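Local coordinates for protein putative alpha KG dependent 2,4-D dioxygenase (Burkholderia xenovorans, PDB 5J92) that probably acts as an iron(II)- and 2-oxoglutarate-dependent dioxygenase of the TauD/TfdA family, using a double-stranded beta-helix core to hold the metal, at residues P18-R23 with Y48-F53; R133-L138 with V262-R267. All coordinates share one frame; numbering follows the deposited sequence.

Contacts 1 and 2 are neighbouring steps across one mixed sheet of the jelly-roll core, with centres 11 Å apart. Strand 50-53 of contact 1 lies next to strand 261-265 of contact 2, and the two are stitched together by probable hydrogen bonds, L51 N to M263 O at 2.7 Å and P49 O to D265 N at 2.8 Å. V50 CG1 also packs against V262 CG1, 3.8 Å away. Distance from the iron(II) ion separates their roles: the side chain of V50 is about 12 Å from the metal, that of W264 about 5 Å. Contact 2 thus reaches the iron ligands D124 and H271, with H122 completing the site, while contact 1 extends the sheet away from it.

Contact 1. Residues P18-R23 with Y48-F53; sequences PFIAAR and YPVLIF
A22 and Y48 meet in the tight part of this contact, where a methyl group rests on an aromatic face. A22 CB stands 3.5 Å from the centroid of the Y48 ring, 15° off its normal, a CH-pi contact. The ring is brought there by a first torsion of -53°, which sets CG beside the backbone N of Y48 and lays the phenol along the chain from P18 to A22. Behind it the strands run parallel, as expected of the beta-alpha-beta unit formed by strand 21-25, helix 35-47 and strand 50-53. V50 N donates to I20 O at 2.9 Å, A22 N to V50 O at 3.0 Å, and I52 N to A22 O at 2.9 Å. On the sheet face carrying A21, V50 and I52, A21 CB packs 3.8 Å from V50 CB, and I20 CG2 lies alongside V50 CG2. The close packing continues to the far end of the ladder, where R23 crosses the branched side chain of I52, its CG 3.8 Å from I52 CB, before the extended chain carries the guanidinium onward. Y252 of strand 251-254 covers I20, A21 and I52, while F151 touches I20 and V50, so this face belongs to the interior between two sheets.

The P18 end is looser. Here the link is made through solvent: one water donates to P18 O at 2.7 Å and is also hydrogen-bonded to Y48 OH, 2.6 Å away. The phenol is therefore held at both extremities, by A22 packing near its root and by water at its hydroxyl. Chemically, the contact pairs a buried, backbone-bonded centre with a margin bridged by a water, which gives the hydroxyl and the P18 carbonyl a shared polar partner and probably steadies the tyrosine where the strand pair starts.

Contact 2. Residues R133-L138 with V262-R267; sequences RYSFLL and VMWDNR
The indole of W264 has S135 CB over one face, 3.6 Å from the centroid of its six-membered ring, while L137 CB lies in plane at its edge. The ring of Y134 receives M263 CE over one face, 3.7 Å from its centroid and 17° off the normal; the extended thioether also runs beside F136, with M263 SD 3.6 Å from F136 CE2, making Met-aromatic contacts with both rings. A third flat group, the R267 guanidinium, has R133 CG over its centre and Y134 OH in plane at its edge, a close approach too poorly angled for a hydrogen bond; the hydroxyl instead bonds to S45.

These groups flank an antiparallel ladder in which S135 with W264 and L137 with V262 are hydrogen-bonded pairs. Past its end, N266 bonds twice to R133 O. The backbone N approaches nearly in line with the carbonyl, whereas ND2 comes from above its plane at 3.0 Å. With CG set beside its own backbone N (chi1 -66°), N266 also sends ND2 to S135 OG, 2.8 Å away, with the hydroxyl close to the amide plane.

D265 OD1 receives R267 N, forming an Asx turn, and R267 NE at 2.8 Å on its syn lone pair. Because R267 NH2 reaches OD2, the grip is side-on and bidentate; H209 bonds to OD2 as well. The arginines R133 and R267 come close, but D292 forms a salt bridge with R133, and these carboxylates probably offset the like charges. The S135 hydroxyl and the N266 amide bond to the iron ligand D124, and the W264 indole packs on H271, consistent with a second shell that positions both ligands, while R267 alone secures the Asx turn beyond.

Contact 1. Residues P18-R23 with Y48-F53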
loop_
_atom_site.group_PDB
_atom_site.type_symbol
_atom_site.label_atom_id
_atom_site.label_comp_id
_atom_site.label_asym_id
_atom_site.label_seq_id
_atom_site.Cartn_x
_atom_site.Cartn_y
_atom_site.Cartn_z
ATOM N N PRO A 18 -18.816 -0.532 -14.632
ATOM C CA PRO A 18 -19.478 0.655 -15.205
ATOM C C PRO A 18 -18.547 1.532 -16.039
ATOM O O PRO A 18 -19.011 2.181 -16.985
ATOM C CB PRO A 18 -20.027 1.389 -13.969
ATOM C CG PRO A 18 -19.336 0.759 -12.800
ATOM C CD PRO A 18 -19.057 -0.654 -13.187
ATOM N N PHE A 19 -17.249 1.565 -15.752
ATOM C CA PHE A 19 -16.407 2.450 -16.554
ATOM C C PHE A 19 -14.982 1.974 -16.820
ATOM O O PHE A 19 -14.272 2.654 -17.570
ATOM C CB PHE A 19 -16.373 3.854 -15.909
ATOM C CG PHE A 19 -16.033 3.865 -14.438
ATOM C CD1 PHE A 19 -14.714 3.748 -14.009
ATOM C CD2 PHE A 19 -17.027 4.059 -13.484
ATOM C CE1 PHE A 19 -14.388 3.793 -12.653
ATOM C CE2 PHE A 19 -16.716 4.101 -12.125
ATOM C CZ PHE A 19 -15.386 3.968 -11.704
ATOM N N ILE A 20 -14.532 0.851 -16.271
ATOM C CA ILE A 20 -13.156 0.398 -16.476
ATOM C C ILE A 20 -13.055 -0.617 -17.607
ATOM O O ILE A 20 -12.117 -0.569 -18.404
ATOM C CB ILE A 20 -12.574 -0.192 -15.177
ATOM C CG1 ILE A 20 -12.507 0.872 -14.085
ATOM C CG2 ILE A 20 -11.176 -0.785 -15.455
ATOM C CD1 ILE A 20 -12.082 0.320 -12.739
ATOM N N ALA A 21 -13.987 -1.567 -17.670
ATOM C CA ALA A 21 -13.805 -2.751 -18.493
ATOM C C ALA A 21 -15.096 -3.112 -19.207
ATOM O O ALA A 21 -16.195 -2.924 -18.677
ATOM C CB ALA A 21 -13.341 -3.951 -17.649
ATOM N N ALA A 22 -14.945 -3.653 -20.414
ATOM C CA ALA A 22 -16.080 -4.133 -21.187
ATOM C C ALA A 22 -15.644 -5.301 -22.055
ATOM O O ALA A 22 -14.513 -5.336 -22.554
ATOM C CB ALA A 22 -16.668 -3.036 -22.080
ATOM N N ARG A 23 -16.577 -6.222 -22.274
ATOM C CA ARG A 23 -16.407 -7.284 -23.251
ATOM C C ARG A 23 -16.885 -6.821 -24.620
ATOM O O ARG A 23 -17.832 -6.032 -24.747
ATOM C CB ARG A 23 -17.183 -8.539 -22.833
ATOM C CG ARG A 23 -16.508 -9.306 -21.687
ATOM C CD ARG A 23 -17.239 -10.603 -21.317
ATOM N NE ARG A 23 -16.440 -11.399 -20.381
ATOM C CZ ARG A 23 -16.345 -11.161 -19.078
ATOM N NH1 ARG A 23 -17.030 -10.157 -18.530
ATOM N NH2 ARG A 23 -15.582 -11.935 -18.314
ATOM N N TYR A 48 -13.913 2.447 -22.102
ATOM C CA TYR A 48 -13.454 1.355 -21.239
ATOM C C TYR A 48 -11.994 1.030 -21.555
ATOM O O TYR A 48 -11.724 0.277 -22.504
ATOM C CB TYR A 48 -14.297 0.096 -21.449
ATOM C CG TYR A 48 -15.792 0.248 -21.315
ATOM C CD1 TYR A 48 -16.422 0.106 -20.066
ATOM C CD2 TYR A 48 -16.582 0.502 -22.440
ATOM C CE1 TYR A 48 -17.815 0.217 -19.947
ATOM C CE2 TYR A 48 -17.972 0.603 -22.330
ATOM C CZ TYR A 48 -18.574 0.466 -21.085
ATOM O OH TYR A 48 -19.940 0.574 -20.972
ATOM N N PRO A 49 -11.027 1.500 -20.770
ATOM C CA PRO A 49 -9.609 1.228 -21.094
ATOM C C PRO A 49 -9.203 -0.247 -20.993
ATOM O O PRO A 49 -8.086 -0.592 -21.430
ATOM C CB PRO A 49 -8.842 2.090 -20.076
ATOM C CG PRO A 49 -9.804 2.352 -18.987
ATOM C CD PRO A 49 -11.173 2.395 -19.615
ATOM N N VAL A 50 -10.059 -1.116 -20.444
ATOM C CA VAL A 50 -9.855 -2.568 -20.448
ATOM C C VAL A 50 -10.920 -3.176 -21.347
ATOM O O VAL A 50 -12.121 -3.012 -21.091
ATOM C CB VAL A 50 -9.935 -3.190 -19.043
ATOM C CG1 VAL A 50 -9.719 -4.730 -19.119
ATOM C CG2 VAL A 50 -8.940 -2.546 -18.075
ATOM N N LEU A 51 -10.488 -3.847 -22.418
ATOM C CA LEU A 51 -11.380 -4.527 -23.344
ATOM C C LEU A 51 -11.073 -6.022 -23.336
ATOM O O LEU A 51 -9.902 -6.433 -23.428
ATOM C CB LEU A 51 -11.242 -3.954 -24.767
ATOM C CG LEU A 51 -11.645 -2.489 -24.974
ATOM C CD1 LEU A 51 -11.364 -2.043 -26.405
ATOM C CD2 LEU A 51 -13.121 -2.299 -24.665
ATOM N N ILE A 52 -12.126 -6.820 -23.237
ATOM C CA ILE A 52 -12.047 -8.273 -23.111
ATOM C C ILE A 52 -12.706 -8.875 -24.340
ATOM O O ILE A 52 -13.899 -8.643 -24.586
ATOM C CB ILE A 52 -12.761 -8.765 -21.842
ATOM C CG1 ILE A 52 -12.174 -8.091 -20.609
ATOM C CG2 ILE A 52 -12.726 -10.278 -21.767
ATOM C CD1 ILE A 52 -13.233 -7.751 -19.582
ATOM N N PHE A 53 -11.950 -9.659 -25.099
ATOM C CA PHE A 53 -12.505 -10.373 -26.245
ATOM C C PHE A 53 -12.591 -11.853 -25.883
ATOM O O PHE A 53 -11.561 -12.546 -25.844
ATOM C CB PHE A 53 -11.639 -10.158 -27.492
ATOM C CG PHE A 53 -11.393 -8.704 -27.818
ATOM C CD1 PHE A 53 -10.334 -8.014 -27.231
ATOM C CD2 PHE A 53 -12.207 -8.028 -28.712
ATOM C CE1 PHE A 53 -10.100 -6.680 -27.521
ATOM C CE2 PHE A 53 -11.978 -6.693 -29.018
ATOM C CZ PHE A 53 -10.925 -6.020 -28.427
HETATM O O HOH W 1 -20.850 1.955 -19.000
#

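Contact 2. Residues R133-L138 with V262-R267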
loop_
_atom_site.group_PDB
_atom_site.type_symbol
_atom_site.label_atom_id
_atom_site.label_comp_id
_atom_site.label_asym_id
_atom_site.label_seq_id
_atom_site.Cartn_x
_atom_site.Cartn_y
_atom_site.Cartn_z
ATOM N N ARG A 133 1.669 1.557 -25.024
ATOM C CA ARG A 133 0.324 2.041 -25.305
ATOM C C ARG A 133 -0.665 0.993 -24.790
ATOM O O ARG A 133 -1.008 0.995 -23.612
ATOM C CB ARG A 133 0.142 2.309 -26.798
ATOM C CG ARG A 133 -1.210 2.919 -27.166
ATOM C CD ARG A 133 -1.246 3.323 -28.631
ATOM N NE ARG A 133 -0.390 4.482 -28.892
ATOM C CZ ARG A 133 -0.049 4.909 -30.101
ATOM N NH1 ARG A 133 -0.478 4.273 -31.185
ATOM N NH2 ARG A 133 0.726 5.980 -30.229
ATOM N N TYR A 134 -1.085 0.071 -25.642
ATOM C CA TYR A 134 -1.932 -1.042 -25.243
ATOM C C TYR A 134 -1.075 -2.261 -24.937
ATOM O O TYR A 134 -0.118 -2.561 -25.661
ATOM C CB TYR A 134 -2.924 -1.398 -26.342
ATOM C CG TYR A 134 -3.888 -0.296 -26.727
ATOM C CD1 TYR A 134 -5.036 -0.071 -25.983
ATOM C CD2 TYR A 134 -3.656 0.511 -27.845
ATOM C CE1 TYR A 134 -5.930 0.922 -26.325
ATOM C CE2 TYR A 134 -4.543 1.519 -28.196
ATOM C CZ TYR A 134 -5.685 1.713 -27.431
ATOM O OH TYR A 134 -6.597 2.693 -27.751
ATOM N N SER A 135 -1.442 -2.978 -23.882
ATOM C CA SER A 135 -0.899 -4.301 -23.609
ATOM C C SER A 135 -1.984 -5.341 -23.859
ATOM O O SER A 135 -3.177 -5.050 -23.742
ATOM C CB SER A 135 -0.378 -4.397 -22.170
ATOM O OG SER A 135 0.738 -3.531 -21.966
ATOM N N PHE A 136 -1.564 -6.554 -24.232
ATOM C CA PHE A 136 -2.471 -7.636 -24.594
ATOM C C PHE A 136 -2.043 -8.909 -23.881
ATOM O O PHE A 136 -0.851 -9.247 -23.857
ATOM C CB PHE A 136 -2.479 -7.883 -26.111
ATOM C CG PHE A 136 -2.737 -6.651 -26.939
ATOM C CD1 PHE A 136 -1.726 -5.718 -27.163
ATOM C CD2 PHE A 136 -3.986 -6.435 -27.513
ATOM C CE1 PHE A 136 -1.954 -4.590 -27.920
ATOM C CE2 PHE A 136 -4.227 -5.302 -28.277
ATOM C CZ PHE A 136 -3.203 -4.382 -28.494
ATOM N N LEU A 137 -3.022 -9.622 -23.315
ATOM C CA LEU A 137 -2.793 -10.872 -22.600
ATOM C C LEU A 137 -3.834 -11.877 -23.065
ATOM O O LEU A 137 -5.036 -11.627 -22.935
ATOM C CB LEU A 137 -2.899 -10.681 -21.082
ATOM C CG LEU A 137 -1.666 -10.423 -20.215
ATOM C CD1 LEU A 137 -2.060 -10.327 -18.737
ATOM C CD2 LEU A 137 -0.588 -11.480 -20.433
ATOM N N LEU A 138 -3.383 -13.012 -23.590
ATOM C CA LEU A 138 -4.279 -14.076 -24.034
ATOM C C LEU A 138 -4.068 -15.292 -23.143
ATOM O O LEU A 138 -2.959 -15.834 -23.074
ATOM C CB LEU A 138 -4.031 -14.415 -25.504
ATOM C CG LEU A 138 -4.861 -15.532 -26.139
ATOM C CD1 LEU A 138 -6.363 -15.256 -26.079
ATOM C CD2 LEU A 138 -4.408 -15.725 -27.560
ATOM N N VAL A 262 -7.449 -10.020 -23.331
ATOM C CA VAL A 262 -7.658 -8.786 -22.582
ATOM C C VAL A 262 -6.649 -7.764 -23.082
ATOM O O VAL A 262 -5.433 -8.012 -23.073
ATOM C CB VAL A 262 -7.540 -8.989 -21.065
ATOM C CG1 VAL A 262 -7.689 -7.641 -20.339
ATOM C CG2 VAL A 262 -8.596 -9.974 -20.582
ATOM N N MET A 263 -7.171 -6.632 -23.538
ATOM C CA MET A 263 -6.400 -5.518 -24.065
ATOM C C MET A 263 -6.638 -4.325 -23.158
ATOM O O MET A 263 -7.797 -4.007 -22.854
ATOM C CB MET A 263 -6.830 -5.237 -25.510
ATOM C CG MET A 263 -6.605 -3.850 -26.045
ATOM S SD MET A 263 -7.425 -3.744 -27.651
ATOM C CE MET A 263 -6.832 -2.156 -28.227
ATOM N N TRP A 264 -5.554 -3.715 -22.648
ATOM C CA TRP A 264 -5.717 -2.587 -21.741
ATOM C C TRP A 264 -4.798 -1.434 -22.118
ATOM O O TRP A 264 -3.692 -1.626 -22.637
ATOM C CB TRP A 264 -5.523 -2.992 -20.255
ATOM C CG TRP A 264 -4.104 -3.316 -19.809
ATOM C CD1 TRP A 264 -3.166 -2.445 -19.316
ATOM C CD2 TRP A 264 -3.498 -4.605 -19.790
ATOM N NE1 TRP A 264 -1.996 -3.120 -19.009
ATOM C CE2 TRP A 264 -2.180 -4.450 -19.287
ATOM C CE3 TRP A 264 -3.931 -5.884 -20.158
ATOM C CZ2 TRP A 264 -1.313 -5.519 -19.136
ATOM C CZ3 TRP A 264 -3.051 -6.948 -20.010
ATOM C CH2 TRP A 264 -1.762 -6.759 -19.508
ATOM N N ASP A 265 -5.303 -0.227 -21.873
ATOM C CA ASP A 265 -4.643 1.026 -22.246
ATOM C C ASP A 265 -3.823 1.503 -21.050
ATOM O O ASP A 265 -4.366 2.001 -20.064
ATOM C CB ASP A 265 -5.695 2.039 -22.693
ATOM C CG ASP A 265 -5.093 3.305 -23.313
ATOM O OD1 ASP A 265 -3.877 3.549 -23.141
ATOM O OD2 ASP A 265 -5.848 4.044 -23.993
ATOM N N ASN A 266 -2.500 1.330 -21.129
ATOM C CA ASN A 266 -1.622 1.771 -20.052
ATOM C C ASN A 266 -1.655 3.281 -19.838
ATOM O O ASN A 266 -1.244 3.752 -18.772
ATOM C CB ASN A 266 -0.189 1.305 -20.325
ATOM C CG ASN A 266 -0.055 -0.205 -20.269
ATOM O OD1 ASN A 266 0.024 -0.771 -19.193
ATOM N ND2 ASN A 266 -0.040 -0.858 -21.426
ATOM N N ARG A 267 -2.145 4.047 -20.815
ATOM C CA ARG A 267 -2.211 5.501 -20.692
ATOM C C ARG A 267 -3.269 5.965 -19.704
ATOM O O ARG A 267 -3.282 7.150 -19.365
ATOM C CB ARG A 267 -2.487 6.132 -22.061
ATOM C CG ARG A 267 -1.448 5.774 -23.117
ATOM C CD ARG A 267 -1.879 6.201 -24.509
ATOM N NE ARG A 267 -3.034 5.447 -24.995
ATOM C CZ ARG A 267 -3.483 5.511 -26.243
ATOM N NH1 ARG A 267 -2.865 6.297 -27.125
ATOM N NH2 ARG A 267 -4.540 4.795 -26.611
#